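Local coordinates for nitrogenase molybdenum-iron protein alpha chain (Clostridium pasteurianum, PDB 4WN9), which forms, with the beta chain, the molybdenum-iron component of nitrogenase, which reduces dinitrogen to ammonia using an iron-molybdenum cofactor and an [8Fe-7S] cluster, at residues T47-A52 with K176-S181; K90-T95 with D241-K246; H168-E173 with H184-N189; H233-L238 with A250-L255; E330-K335 with N503-P508. One frame throughout, in Å; residues are numbered along the deposited sequence.

How the interactions relate
Interactions 1 and 3 lie closest to the metal centres and share helix 180-194: interaction 1 carries a cysteine ligand of the [8Fe-7S] cluster and a homocitrate-binding glutamine, while interaction 3 brings His-184 beside the iron-molybdenum cofactor. Their centres are 14 Å apart, and Lys-176 NZ of one probably bonds Ser-171 O of the other, at 3.2 Å. Interaction 2 touches interaction 3 through Tyr-244 and His-168, and also packs against interaction 4, 14 Å away between centres, where helix 244-248 follows strand 233-239. Interaction 5 stands apart near the surface; its centre is at least 34 Å from that of any other contact.

Interaction 1 (T47-A52 with K176-S181); sequences TARGCA and KGVSQS. With CLF (Fe(8)-S(7) cluster), chain I.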
# COMPACT_ATOMS: atom_id res chain seq x y z
N THR A 47 8.69 -15.89 33.27
CA THR A 47 7.85 -14.88 33.89
C THR A 47 7.44 -13.83 32.85
O THR A 47 7.97 -13.82 31.72
CB THR A 47 8.66 -14.17 35.00
OG1 THR A 47 7.85 -13.21 35.67
CG2 THR A 47 9.90 -13.45 34.40
N ALA A 48 6.53 -12.92 33.24
CA ALA A 48 6.21 -11.75 32.41
C ALA A 48 6.90 -10.45 32.89
O ALA A 48 6.77 -9.40 32.25
CB ALA A 48 4.70 -11.54 32.37
N ARG A 49 7.60 -10.55 34.00
CA ARG A 49 8.05 -9.39 34.75
C ARG A 49 9.07 -8.56 34.03
O ARG A 49 9.77 -9.05 33.14
CB ARG A 49 8.67 -9.83 36.08
CG ARG A 49 7.63 -10.19 37.14
CD ARG A 49 8.29 -10.78 38.37
NE ARG A 49 7.41 -10.65 39.55
CZ ARG A 49 7.74 -10.99 40.79
NH1 ARG A 49 8.93 -11.53 41.06
NH2 ARG A 49 6.86 -10.83 41.78
N GLY A 50 9.13 -7.30 34.45
CA GLY A 50 10.12 -6.34 33.99
C GLY A 50 11.01 -5.94 35.15
O GLY A 50 11.07 -6.63 36.16
N CYS A 51 11.67 -4.80 35.02
CA CYS A 51 12.68 -4.41 35.98
C CYS A 51 12.32 -3.09 36.64
O CYS A 51 11.38 -2.41 36.24
CB CYS A 51 14.04 -4.27 35.28
SG CYS A 51 14.00 -2.91 34.10
N ALA A 52 13.11 -2.72 37.64
CA ALA A 52 12.96 -1.47 38.37
C ALA A 52 13.03 -0.24 37.48
O ALA A 52 12.29 0.72 37.68
CB ALA A 52 14.03 -1.38 39.45
N LYS A 176 17.48 -4.01 40.99
CA LYS A 176 16.93 -3.63 42.28
C LYS A 176 15.52 -4.17 42.42
O LYS A 176 14.79 -4.31 41.44
CB LYS A 176 16.97 -2.12 42.46
CG LYS A 176 18.40 -1.62 42.59
CD LYS A 176 18.48 -0.17 43.01
CE LYS A 176 19.91 0.17 43.35
NZ LYS A 176 20.17 1.63 43.35
N GLY A 177 15.15 -4.50 43.66
CA GLY A 177 13.91 -5.21 43.93
C GLY A 177 13.85 -6.52 43.16
O GLY A 177 14.88 -7.15 42.93
N VAL A 178 12.63 -6.89 42.74
CA VAL A 178 12.37 -8.15 42.05
C VAL A 178 11.51 -7.95 40.81
O VAL A 178 11.19 -8.91 40.14
CB VAL A 178 11.63 -9.15 42.96
CG1 VAL A 178 12.51 -9.58 44.11
CG2 VAL A 178 10.33 -8.54 43.48
N SER A 179 11.19 -6.70 40.48
CA SER A 179 10.13 -6.38 39.52
C SER A 179 10.04 -4.87 39.32
O SER A 179 10.80 -4.10 39.91
CB SER A 179 8.78 -6.89 40.05
OG SER A 179 8.41 -6.18 41.22
N GLN A 180 9.10 -4.46 38.48
CA GLN A 180 8.81 -3.05 38.27
C GLN A 180 8.45 -2.36 39.57
O GLN A 180 8.49 -1.12 39.64
CB GLN A 180 7.60 -2.85 37.32
CG GLN A 180 7.82 -3.35 35.91
CD GLN A 180 7.36 -4.79 35.74
OE1 GLN A 180 7.76 -5.67 36.49
NE2 GLN A 180 6.49 -5.01 34.75
N SER A 181 8.06 -3.13 40.57
CA SER A 181 7.56 -2.54 41.81
C SER A 181 8.55 -1.56 42.46
O SER A 181 8.18 -0.46 42.84
CB SER A 181 7.21 -3.63 42.83
OG SER A 181 6.68 -3.00 43.97
FE1 CLF I . 18.75 -3.66 33.02
FE2 CLF I . 17.42 -4.67 31.13
FE3 CLF I . 16.05 -3.07 32.89
FE4 CLF I . 17.84 -2.05 31.11
S1 CLF I . 19.66 -3.54 30.82
S2A CLF I . 16.93 -5.12 33.36
S4A CLF I . 15.84 -3.04 30.62
S3A CLF I . 17.76 -1.59 33.40
FE5 CLF I . 18.86 -1.72 27.88
FE6 CLF I . 21.91 -3.61 28.22
FE7 CLF I . 19.81 -3.79 26.40
FE8 CLF I . 19.13 -4.68 28.82
S2B CLF I . 20.99 -1.84 26.82
S3B CLF I . 20.74 -5.54 27.51
S4B CLF I . 17.70 -3.58 27.37
O HOH W 1 13.94 -5.11 38.91
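Gly-50 and Gln-180 make the tight part of this contact. Gly-50 N donates to Gln-180 OE1 at 2.9 Å with an N-H...O angle of 152°, yet the donor stands above the amide, 61° out of the carbonyl plane. A bend at chi2 (92°) lays the glutamine amide against the glycine in this way. Alongside, two CA-H...O contacts bring the backbones close: Gln-180 CA lies 3.3 Å from Cys-51 O, and Ser-179 CA 3.5 Å from Gly-50 O. Gln-180 NE2 is hydrogen-bonded to homocitrate, so one amide joins the cofactor pocket to the loop whose Cys-51 SG binds the iron FE3 of the [8Fe-7S] cluster at 2.4 Å.

Packing is looser at the two flanks. Ser-179 CB sits over one face of the Arg-49 guanidinium, offset toward its rim and 4.0 Å from NE, while the charged end is held by Thr-39 O, Thr-41 and Glu-366 O. Toward Lys-176, which is partly exposed and forms a salt bridge with Glu-173, a water links the two segments, accepting from Ala-52 N at 2.8 Å and lying 2.8 Å from Lys-176 O, one of several acceptors within its reach.

Both segments run into helix starts. Ser-179 is the N-cap of helix 180-194, its OG accepting from Ser-181 N at 3.1 Å, and Cys-51 holds the same position before helix 52-61. Gln-46 of the beta chain packs on Thr-47 and Arg-49, and helix 261-275 meets Ser-181 from within the alpha chain.

Interaction 2 (K90-T95 with D241-K246); sequences KPENGT and DATYEK
Glu-92 reaches across to Thr-243 and Lys-246, and its contacts change in character along the side chain. CB rests 3.7 Å from the methyl CG2 of Thr-243, and CG stays beside the same methyl at 3.8 Å. With CG turned opposite the backbone N (chi1 -173°) and the chain bent at chi2 (61°), the carboxylate is carried on to a water and a lysine. OE1 accepts from the water at 2.7 Å; OE2 forms a salt bridge with Lys-246 NZ, though at 3.5 Å the hydrogen bond within it is weak. That water also donates to Asp-241 O at 2.6 Å and accepts from Lys-246 NZ at 2.8 Å, so it ties three groups together.

Thr-243 is the N-cap of helix 244-248, its OG1 accepting from Lys-246 N. The methyl that meets Glu-92 and the lysine that pairs with it therefore belong to one helix start, which follows strand 233-239 of a parallel sheet.

At the other end, Lys-90 N donates to Asp-241 OD1 at 3.0 Å from above the carboxylate plane, while Lys-90 NZ keeps a long ion pair with OD2 at 3.7 Å. Lys-65 forms salt bridges with both Glu-92 OE1 and Asp-241 OD1, a shared positive charge that would ease the nearness of the two acids. Trp-221 NE1 donates to Asp-241 OD2, and Glu-452 of the beta chain packs on Lys-90.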
# COMPACT_ATOMS: atom_id res chain seq x y z
N LYS A 90 -0.76 15.79 25.46
CA LYS A 90 -0.77 16.90 24.52
C LYS A 90 -0.12 18.17 25.08
O LYS A 90 0.10 18.32 26.29
CB LYS A 90 -2.19 17.19 24.01
CG LYS A 90 -3.25 17.32 25.07
CD LYS A 90 -4.61 17.51 24.39
CE LYS A 90 -5.75 17.04 25.28
NZ LYS A 90 -5.69 17.69 26.61
N PRO A 91 0.22 19.09 24.18
CA PRO A 91 0.86 20.29 24.66
C PRO A 91 -0.14 21.02 25.55
O PRO A 91 -1.29 21.19 25.17
CB PRO A 91 1.16 21.08 23.38
CG PRO A 91 0.80 20.18 22.23
CD PRO A 91 -0.22 19.23 22.78
N GLU A 92 0.28 21.37 26.76
CA GLU A 92 -0.65 21.92 27.76
C GLU A 92 -1.31 23.18 27.19
O GLU A 92 -0.62 24.04 26.65
CB GLU A 92 0.10 22.23 29.06
CG GLU A 92 -0.79 22.65 30.23
CD GLU A 92 -1.80 21.60 30.63
OE1 GLU A 92 -1.57 20.40 30.36
OE2 GLU A 92 -2.84 21.95 31.21
N ASN A 93 -2.63 23.26 27.28
CA ASN A 93 -3.37 24.42 26.77
C ASN A 93 -3.18 24.62 25.28
O ASN A 93 -3.68 25.59 24.71
CB ASN A 93 -2.94 25.70 27.51
CG ASN A 93 -3.28 25.66 28.99
OD1 ASN A 93 -4.43 25.42 29.36
ND2 ASN A 93 -2.29 25.90 29.84
N GLY A 94 -2.46 23.70 24.64
CA GLY A 94 -2.25 23.75 23.20
C GLY A 94 -0.87 24.22 22.81
O GLY A 94 -0.51 24.18 21.64
N THR A 95 -0.08 24.64 23.80
CA THR A 95 1.20 25.29 23.53
C THR A 95 2.38 24.76 24.34
O THR A 95 3.53 25.01 23.98
CB THR A 95 1.07 26.81 23.79
OG1 THR A 95 0.51 27.02 25.10
CG2 THR A 95 0.18 27.45 22.75
N ASP A 241 -0.71 12.65 31.20
CA ASP A 241 -0.80 14.01 30.62
C ASP A 241 -0.35 15.12 31.56
O ASP A 241 -0.76 16.25 31.41
CB ASP A 241 -2.21 14.31 30.12
CG ASP A 241 -2.25 15.47 29.13
OD1 ASP A 241 -1.26 15.70 28.41
OD2 ASP A 241 -3.30 16.16 29.06
N ALA A 242 0.55 14.81 32.48
CA ALA A 242 0.95 15.76 33.50
C ALA A 242 2.08 16.67 33.03
O ALA A 242 2.98 16.23 32.31
CB ALA A 242 1.39 15.01 34.75
N THR A 243 2.01 17.93 33.45
CA THR A 243 3.12 18.86 33.33
C THR A 243 3.93 18.85 34.62
O THR A 243 3.43 18.42 35.65
CB THR A 243 2.63 20.30 33.07
OG1 THR A 243 1.78 20.71 34.15
CG2 THR A 243 1.85 20.37 31.78
N TYR A 244 5.16 19.32 34.57
CA TYR A 244 6.00 19.35 35.75
C TYR A 244 5.39 20.25 36.81
O TYR A 244 5.22 19.84 37.96
CB TYR A 244 7.39 19.84 35.39
CG TYR A 244 8.42 19.71 36.49
CD1 TYR A 244 8.70 18.47 37.05
CD2 TYR A 244 9.13 20.81 36.93
CE1 TYR A 244 9.66 18.34 38.04
CE2 TYR A 244 10.09 20.70 37.92
CZ TYR A 244 10.34 19.46 38.47
OH TYR A 244 11.29 19.32 39.46
N GLU A 245 5.05 21.48 36.41
CA GLU A 245 4.48 22.48 37.31
C GLU A 245 3.28 21.93 38.06
O GLU A 245 3.12 22.13 39.26
CB GLU A 245 4.10 23.74 36.52
CG GLU A 245 3.19 24.72 37.25
CD GLU A 245 2.99 26.01 36.48
OE1 GLU A 245 1.82 26.37 36.20
OE2 GLU A 245 4.00 26.65 36.13
N LYS A 246 2.43 21.21 37.34
CA LYS A 246 1.22 20.67 37.93
C LYS A 246 1.47 19.56 38.96
O LYS A 246 0.66 19.33 39.85
CB LYS A 246 0.30 20.18 36.82
CG LYS A 246 -1.10 19.88 37.29
CD LYS A 246 -1.94 19.36 36.14
CE LYS A 246 -1.94 20.34 34.99
NZ LYS A 246 -3.05 20.00 34.06
O HOH W 2 -1.50 18.55 32.31

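Interaction 3 (H168-E173 with H184-N189); sequences HAFSCE and HHIANN. With ICS (iron-sulfur-molybdenum cluster with interstitial carbon), chain F.
Phe-170 and Ile-186 pack the end of strand 167-170 against helix 180-194, the helix that follows it in the chain. This is a beta-alpha unit at the border of a parallel four-stranded sheet.

The apolar pairs are Cys-172 CB with Ile-186 CD1 at 4.4 Å and Phe-170 CE2 with Ala-187 CB at 4.3 Å. Ile-186 extends CD1 from the helix to the turn after the strand, where the methyl packs against a backbone oxygen, Ser-171 O, at 3.3 Å; its CG1 branch lies opposite the carbonyl carbon (chi1 -72°) and continues extended, which carries the methyl that far. Ser-171 is the centre of an inverse gamma turn, closed by a weak Cys-172 N to Phe-170 O bond.

As for the aromatic contacts, Phe-170 CE2 comes 3.7 Å from Ala-187 CA; Ala-187 O lies at the ring edge, in its plane. The ring also meets that of Tyr-140, their planes at about 5°, while Cys-56 and Met-61 of helix 52-61 touch the side chain.

Within the helix segment, His-184 O accepts from both Asn-188 N and Asn-188 ND2, the latter at 2.8 Å and from well above the carbonyl plane, and Asn-188 ND2 bonds Ser-263 O as well.

One turn of helix thus serves the strand through Ile-186 and the cofactor through His-184, whose imidazole points its edge at the cluster: NE2 is 3.2 Å from sulfur S2B, which lies near the ring plane.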
# COMPACT_ATOMS: atom_id res chain seq x y z
N HIS A 168 16.68 15.64 38.12
CA HIS A 168 16.34 14.60 39.08
C HIS A 168 17.02 13.28 38.73
O HIS A 168 16.81 12.75 37.64
CB HIS A 168 14.82 14.41 39.14
CG HIS A 168 14.07 15.65 39.51
ND1 HIS A 168 14.40 16.42 40.61
CD2 HIS A 168 12.99 16.25 38.95
CE1 HIS A 168 13.56 17.44 40.70
NE2 HIS A 168 12.70 17.36 39.70
N ALA A 169 17.83 12.78 39.66
CA ALA A 169 18.46 11.49 39.50
C ALA A 169 17.59 10.39 40.11
O ALA A 169 16.96 10.58 41.15
CB ALA A 169 19.85 11.47 40.12
N PHE A 170 17.57 9.25 39.45
CA PHE A 170 16.87 8.08 39.95
C PHE A 170 17.77 6.84 39.89
O PHE A 170 18.26 6.45 38.82
CB PHE A 170 15.61 7.83 39.15
CG PHE A 170 14.57 8.90 39.29
CD1 PHE A 170 14.59 10.02 38.49
CD2 PHE A 170 13.54 8.76 40.20
CE1 PHE A 170 13.63 11.01 38.61
CE2 PHE A 170 12.57 9.73 40.32
CZ PHE A 170 12.61 10.86 39.53
N SER A 171 17.98 6.21 41.03
CA SER A 171 18.81 5.03 41.07
C SER A 171 17.93 3.79 40.94
O SER A 171 17.72 3.03 41.90
CB SER A 171 19.67 5.03 42.34
OG SER A 171 20.68 6.03 42.24
N CYS A 172 17.44 3.60 39.70
CA CYS A 172 16.56 2.48 39.35
C CYS A 172 17.22 1.38 38.50
O CYS A 172 16.56 0.79 37.63
CB CYS A 172 15.31 3.01 38.65
SG CYS A 172 15.56 4.21 37.32
N GLU A 173 18.49 1.09 38.76
CA GLU A 173 19.14 -0.06 38.14
C GLU A 173 18.15 -1.23 38.10
O GLU A 173 17.36 -1.43 39.03
CB GLU A 173 20.40 -0.46 38.91
CG GLU A 173 21.57 0.51 38.77
CD GLU A 173 21.60 1.64 39.80
OE1 GLU A 173 22.64 2.31 39.88
OE2 GLU A 173 20.61 1.91 40.51
N HIS A 184 8.58 1.79 41.08
CA HIS A 184 7.48 2.65 41.52
C HIS A 184 7.94 3.38 42.79
O HIS A 184 7.84 4.61 42.90
CB HIS A 184 6.23 1.85 41.89
CG HIS A 184 5.60 1.12 40.75
ND1 HIS A 184 4.74 0.06 40.93
CD2 HIS A 184 5.72 1.28 39.41
CE1 HIS A 184 4.32 -0.38 39.76
NE2 HIS A 184 4.92 0.33 38.82
N HIS A 185 8.41 2.59 43.74
CA HIS A 185 8.80 3.08 45.05
C HIS A 185 9.90 4.11 44.88
O HIS A 185 9.84 5.20 45.45
CB HIS A 185 9.29 1.92 45.91
CG HIS A 185 9.33 2.22 47.37
ND1 HIS A 185 9.29 1.24 48.34
CD2 HIS A 185 9.40 3.40 48.04
CE1 HIS A 185 9.35 1.80 49.53
NE2 HIS A 185 9.42 3.11 49.38
N ILE A 186 10.91 3.76 44.08
CA ILE A 186 12.06 4.64 43.84
C ILE A 186 11.60 5.99 43.29
O ILE A 186 12.02 7.04 43.76
CB ILE A 186 13.10 3.96 42.93
CG1 ILE A 186 13.83 2.86 43.69
CG2 ILE A 186 14.13 4.95 42.43
CD1 ILE A 186 14.72 1.99 42.84
N ALA A 187 10.71 5.98 42.30
CA ALA A 187 10.20 7.21 41.73
C ALA A 187 9.37 8.01 42.75
O ALA A 187 9.53 9.22 42.83
CB ALA A 187 9.37 6.92 40.50
N ASN A 188 8.49 7.34 43.49
CA ASN A 188 7.64 8.02 44.48
C ASN A 188 8.51 8.84 45.46
O ASN A 188 8.25 10.02 45.69
CB ASN A 188 6.78 7.03 45.27
CG ASN A 188 5.46 6.70 44.58
OD1 ASN A 188 4.38 6.92 45.14
ND2 ASN A 188 5.54 6.16 43.38
N ASN A 189 9.54 8.21 46.02
CA ASN A 189 10.48 8.90 46.91
C ASN A 189 10.94 10.27 46.39
O ASN A 189 10.65 11.30 47.01
CB ASN A 189 11.70 8.02 47.20
CG ASN A 189 11.34 6.79 48.01
OD1 ASN A 189 10.21 6.66 48.49
ND2 ASN A 189 12.27 5.85 48.12
FE1 ICS F . -0.40 0.60 38.10
MO1 ICS F . 1.61 -2.44 32.18
FE2 ICS F . 1.65 -0.47 36.81
FE3 ICS F . -0.15 0.98 35.47
FE4 ICS F . -0.83 -1.38 36.46
FE5 ICS F . -0.06 -2.51 34.29
FE6 ICS F . 2.39 -1.58 34.59
FE7 ICS F . 0.63 -0.21 33.28
CX ICS F . 0.57 -0.88 35.18
S1A ICS F . 0.41 -1.49 38.39
S1B ICS F . 1.86 -3.69 34.14
S2A ICS F . 1.26 1.74 37.08
S2B ICS F . 3.71 -1.18 36.29
S3A ICS F . -1.73 -3.20 35.63
S3B ICS F . 2.80 -0.46 32.72
S4A ICS F . -2.10 0.49 36.54
S4B ICS F . -0.62 -1.75 32.26
S5A ICS F . -0.24 1.83 33.41

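Interaction 4 (H233-L238 with A250-L255); sequences HVNATL and ADKADL
Asn-235 lays its side chain into the bend formed by Ala-250 to Ala-253. The amide ND2 sits 3.3 Å from Ala-250 CA, CG is 3.3 Å from Lys-252 O, and OD1 lies 3.6 Å from Lys-252 CB. CG stands trans to the backbone N (chi1 177°), which directs the amide across to the loop. Beyond it the packing is apolar and lighter: Ala-236 CB faces Ala-250 CA at 4.3 Å, and Leu-238 CD1 only grazes Ala-250 CB at 4.5 Å.

The next shell fixes the amide. Asn-235 ND2 donates to Asn-249 O, just before the loop segment, and to Asn-209 OD1 on strand 207-213; Asn-209 ND2 in turn bonds Ala-250 O, so one asparagine grips both sides of the contact. Lys-252 centres an inverse gamma turn with a weak Ala-253 N to Asp-251 O bond, and its NZ forms a salt bridge with Asp-251 OD2 at 3.5 Å.

Strand 233-239 borders a parallel sheet in which strand 207-213 separates it from strand 255-258. The chain leaves the border strand, passes through helix 244-248 and re-enters beyond its neighbour, the beta-alpha-beta crossover of a Rossmann-like sheet.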
# COMPACT_ATOMS: atom_id res chain seq x y z
N HIS A 233 -12.47 20.50 40.29
CA HIS A 233 -11.26 20.97 39.65
C HIS A 233 -10.21 19.88 39.84
O HIS A 233 -10.00 19.42 40.97
CB HIS A 233 -10.76 22.24 40.31
CG HIS A 233 -9.42 22.69 39.80
ND1 HIS A 233 -8.27 22.57 40.54
CD2 HIS A 233 -9.06 23.25 38.62
CE1 HIS A 233 -7.25 23.04 39.85
NE2 HIS A 233 -7.70 23.46 38.68
N VAL A 234 -9.56 19.46 38.76
CA VAL A 234 -8.58 18.38 38.85
C VAL A 234 -7.17 18.96 38.93
O VAL A 234 -6.47 19.09 37.93
CB VAL A 234 -8.71 17.40 37.66
CG1 VAL A 234 -7.73 16.25 37.82
CG2 VAL A 234 -10.13 16.87 37.56
N ASN A 235 -6.76 19.31 40.14
CA ASN A 235 -5.50 19.99 40.33
C ASN A 235 -4.34 19.26 39.66
O ASN A 235 -3.40 19.89 39.18
CB ASN A 235 -5.22 20.16 41.84
CG ASN A 235 -3.87 20.79 42.11
OD1 ASN A 235 -3.65 21.96 41.83
ND2 ASN A 235 -2.95 20.00 42.69
N ALA A 236 -4.39 17.93 39.66
CA ALA A 236 -3.29 17.13 39.11
C ALA A 236 -3.64 15.65 38.91
O ALA A 236 -4.36 15.06 39.71
CB ALA A 236 -2.06 17.27 39.99
N THR A 237 -3.11 15.08 37.84
CA THR A 237 -3.17 13.64 37.62
C THR A 237 -1.74 13.11 37.61
O THR A 237 -0.94 13.51 36.77
CB THR A 237 -3.85 13.32 36.28
OG1 THR A 237 -5.21 13.75 36.31
CG2 THR A 237 -3.79 11.81 35.99
N LEU A 238 -1.41 12.23 38.56
CA LEU A 238 -0.06 11.68 38.62
C LEU A 238 0.03 10.31 37.93
O LEU A 238 -0.45 9.33 38.48
CB LEU A 238 0.40 11.57 40.08
CG LEU A 238 1.14 12.81 40.61
CD1 LEU A 238 0.30 14.08 40.46
CD2 LEU A 238 1.55 12.60 42.05
N ALA A 250 0.75 19.54 43.33
CA ALA A 250 -0.18 18.48 43.72
C ALA A 250 -0.79 18.73 45.10
O ALA A 250 -1.90 18.27 45.38
CB ALA A 250 0.51 17.13 43.70
N ASP A 251 -0.07 19.46 45.95
CA ASP A 251 -0.54 19.72 47.33
C ASP A 251 -1.80 20.57 47.36
O ASP A 251 -2.55 20.52 48.33
CB ASP A 251 0.56 20.35 48.18
CG ASP A 251 1.17 21.59 47.55
OD1 ASP A 251 1.32 21.62 46.31
OD2 ASP A 251 1.54 22.52 48.30
N LYS A 252 -2.04 21.31 46.29
CA LYS A 252 -3.21 22.20 46.22
C LYS A 252 -4.49 21.43 45.98
O LYS A 252 -5.19 21.69 45.01
CB LYS A 252 -3.04 23.24 45.11
CG LYS A 252 -1.65 23.84 44.99
CD LYS A 252 -1.20 24.58 46.24
CE LYS A 252 0.27 24.94 46.11
NZ LYS A 252 0.74 25.79 47.23
N ALA A 253 -4.80 20.48 46.86
CA ALA A 253 -6.04 19.72 46.73
C ALA A 253 -6.58 19.22 48.07
O ALA A 253 -5.85 19.17 49.06
CB ALA A 253 -5.84 18.55 45.79
N ASP A 254 -7.85 18.85 48.07
CA ASP A 254 -8.56 18.41 49.27
C ASP A 254 -8.82 16.91 49.30
O ASP A 254 -9.34 16.39 50.29
CB ASP A 254 -9.93 19.11 49.35
CG ASP A 254 -9.83 20.58 49.67
OD1 ASP A 254 -8.86 20.99 50.35
OD2 ASP A 254 -10.74 21.34 49.25
N LEU A 255 -8.51 16.21 48.22
CA LEU A 255 -8.82 14.78 48.15
C LEU A 255 -7.97 14.08 47.11
O LEU A 255 -7.87 14.53 45.96
CB LEU A 255 -10.29 14.56 47.82
CG LEU A 255 -10.74 13.10 47.84
CD1 LEU A 255 -10.38 12.41 49.14
CD2 LEU A 255 -12.23 13.00 47.60

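Interaction 5 (E330-K335 with N503-P508); sequences EKLQGK and NGIYTP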
# COMPACT_ATOMS: atom_id res chain seq x y z
N GLU A 330 -26.08 -9.35 26.62
CA GLU A 330 -26.69 -10.31 25.69
C GLU A 330 -25.67 -11.21 25.01
O GLU A 330 -25.87 -12.43 24.86
CB GLU A 330 -27.52 -9.62 24.58
CG GLU A 330 -27.92 -10.61 23.46
CD GLU A 330 -28.53 -9.98 22.21
OE1 GLU A 330 -29.00 -8.82 22.30
OE2 GLU A 330 -28.55 -10.65 21.14
N LYS A 331 -24.58 -10.61 24.53
CA LYS A 331 -23.64 -11.36 23.71
C LYS A 331 -22.54 -12.09 24.52
O LYS A 331 -21.84 -12.95 23.97
CB LYS A 331 -23.03 -10.43 22.66
CG LYS A 331 -23.93 -10.20 21.45
CD LYS A 331 -23.98 -11.42 20.54
CE LYS A 331 -25.38 -11.78 20.08
NZ LYS A 331 -26.02 -10.72 19.25
N LEU A 332 -22.46 -11.77 25.82
CA LEU A 332 -21.37 -12.24 26.72
C LEU A 332 -21.81 -13.05 27.96
O LEU A 332 -20.98 -13.72 28.60
CB LEU A 332 -20.57 -11.03 27.22
CG LEU A 332 -19.82 -10.30 26.08
CD1 LEU A 332 -19.15 -9.01 26.55
CD2 LEU A 332 -18.83 -11.28 25.49
N GLN A 333 -23.09 -12.98 28.30
CA GLN A 333 -23.64 -13.71 29.44
C GLN A 333 -23.15 -15.16 29.50
O GLN A 333 -23.15 -15.89 28.51
CB GLN A 333 -25.18 -13.66 29.40
CG GLN A 333 -25.87 -14.08 30.68
CD GLN A 333 -25.68 -13.09 31.82
OE1 GLN A 333 -25.83 -11.88 31.65
NE2 GLN A 333 -25.38 -13.62 32.99
N GLY A 334 -22.65 -15.56 30.67
CA GLY A 334 -22.19 -16.93 30.87
C GLY A 334 -20.79 -17.23 30.36
O GLY A 334 -20.30 -18.35 30.54
N LYS A 335 -20.14 -16.27 29.70
CA LYS A 335 -18.75 -16.48 29.26
C LYS A 335 -17.82 -16.48 30.47
O LYS A 335 -18.09 -15.85 31.49
CB LYS A 335 -18.31 -15.38 28.29
CG LYS A 335 -19.15 -15.22 27.04
CD LYS A 335 -18.84 -16.28 26.01
CE LYS A 335 -19.67 -16.05 24.75
NZ LYS A 335 -19.57 -17.22 23.84
N ASN A 503 -16.53 -7.97 19.58
CA ASN A 503 -15.94 -8.16 18.26
C ASN A 503 -14.87 -9.23 18.26
O ASN A 503 -14.67 -9.95 17.27
CB ASN A 503 -15.31 -6.86 17.76
CG ASN A 503 -16.33 -5.87 17.28
OD1 ASN A 503 -17.53 -6.15 17.23
ND2 ASN A 503 -15.85 -4.69 16.94
N GLY A 504 -14.16 -9.34 19.37
CA GLY A 504 -13.14 -10.37 19.46
C GLY A 504 -13.77 -11.75 19.54
O GLY A 504 -13.37 -12.67 18.85
N ILE A 505 -14.79 -11.88 20.39
CA ILE A 505 -15.44 -13.16 20.61
C ILE A 505 -16.09 -13.66 19.34
O ILE A 505 -15.98 -14.83 19.03
CB ILE A 505 -16.49 -13.09 21.73
CG1 ILE A 505 -15.81 -13.09 23.09
CG2 ILE A 505 -17.42 -14.27 21.65
CD1 ILE A 505 -15.08 -14.38 23.40
N TYR A 506 -16.72 -12.76 18.59
CA TYR A 506 -17.50 -13.16 17.41
C TYR A 506 -16.76 -13.05 16.08
O TYR A 506 -17.37 -13.19 15.01
CB TYR A 506 -18.83 -12.41 17.40
CG TYR A 506 -19.70 -12.86 18.55
CD1 TYR A 506 -20.48 -14.01 18.47
CD2 TYR A 506 -19.71 -12.15 19.75
CE1 TYR A 506 -21.25 -14.43 19.54
CE2 TYR A 506 -20.48 -12.56 20.81
CZ TYR A 506 -21.25 -13.70 20.70
OH TYR A 506 -22.02 -14.08 21.79
N THR A 507 -15.45 -12.83 16.13
CA THR A 507 -14.62 -12.91 14.94
C THR A 507 -14.81 -14.26 14.31
O THR A 507 -14.50 -15.27 14.93
CB THR A 507 -13.12 -12.72 15.28
OG1 THR A 507 -12.89 -11.42 15.83
CG2 THR A 507 -12.27 -12.90 14.04
N PRO A 508 -15.31 -14.31 13.05
CA PRO A 508 -15.64 -15.58 12.42
C PRO A 508 -14.51 -16.58 12.33
O PRO A 508 -14.73 -17.78 12.41
CB PRO A 508 -16.10 -15.15 11.03
CG PRO A 508 -16.78 -13.85 11.28
CD PRO A 508 -15.95 -13.17 12.35
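Tyr-506 and Lys-331 join two helix C-termini, those of helices 490-505 and 322-332, at the surface of the chain. The tyrosine OH donates to Lys-331 O over a very short 2.5 Å, and the acceptor lies at the ring edge, close to its plane. A chi1 of -67° sets the ring opposite the carbonyl carbon of Tyr-506 and lets it extend toward the other helix end.

Lys-331 crosses the tyrosine at about a right angle. Folded at chi2, chi3 and chi4, it brings CD to 3.5 Å from Tyr-506 OH and 3.6 Å from CZ, then turns NZ back to Glu-330 OE2 in a salt bridge of 3.2 Å. Beside this polar link, Leu-332 CD2 meets Ile-505 CG1 at 4.3 Å, and the aliphatic chain of Lys-335 approaches Ile-505 too, with CE 4.2 Å from CG2. Leu-332 to Lys-335 form a type II turn into strand 336-341, with Gly-334 at positive phi, and Leu-501 and Val-502 of helix 490-505 also pack on Leu-332.

Ile-505 serves its own neighbour as well: CG2 sits 3.6 Å above one face of the Tyr-506 ring, offset toward the rim.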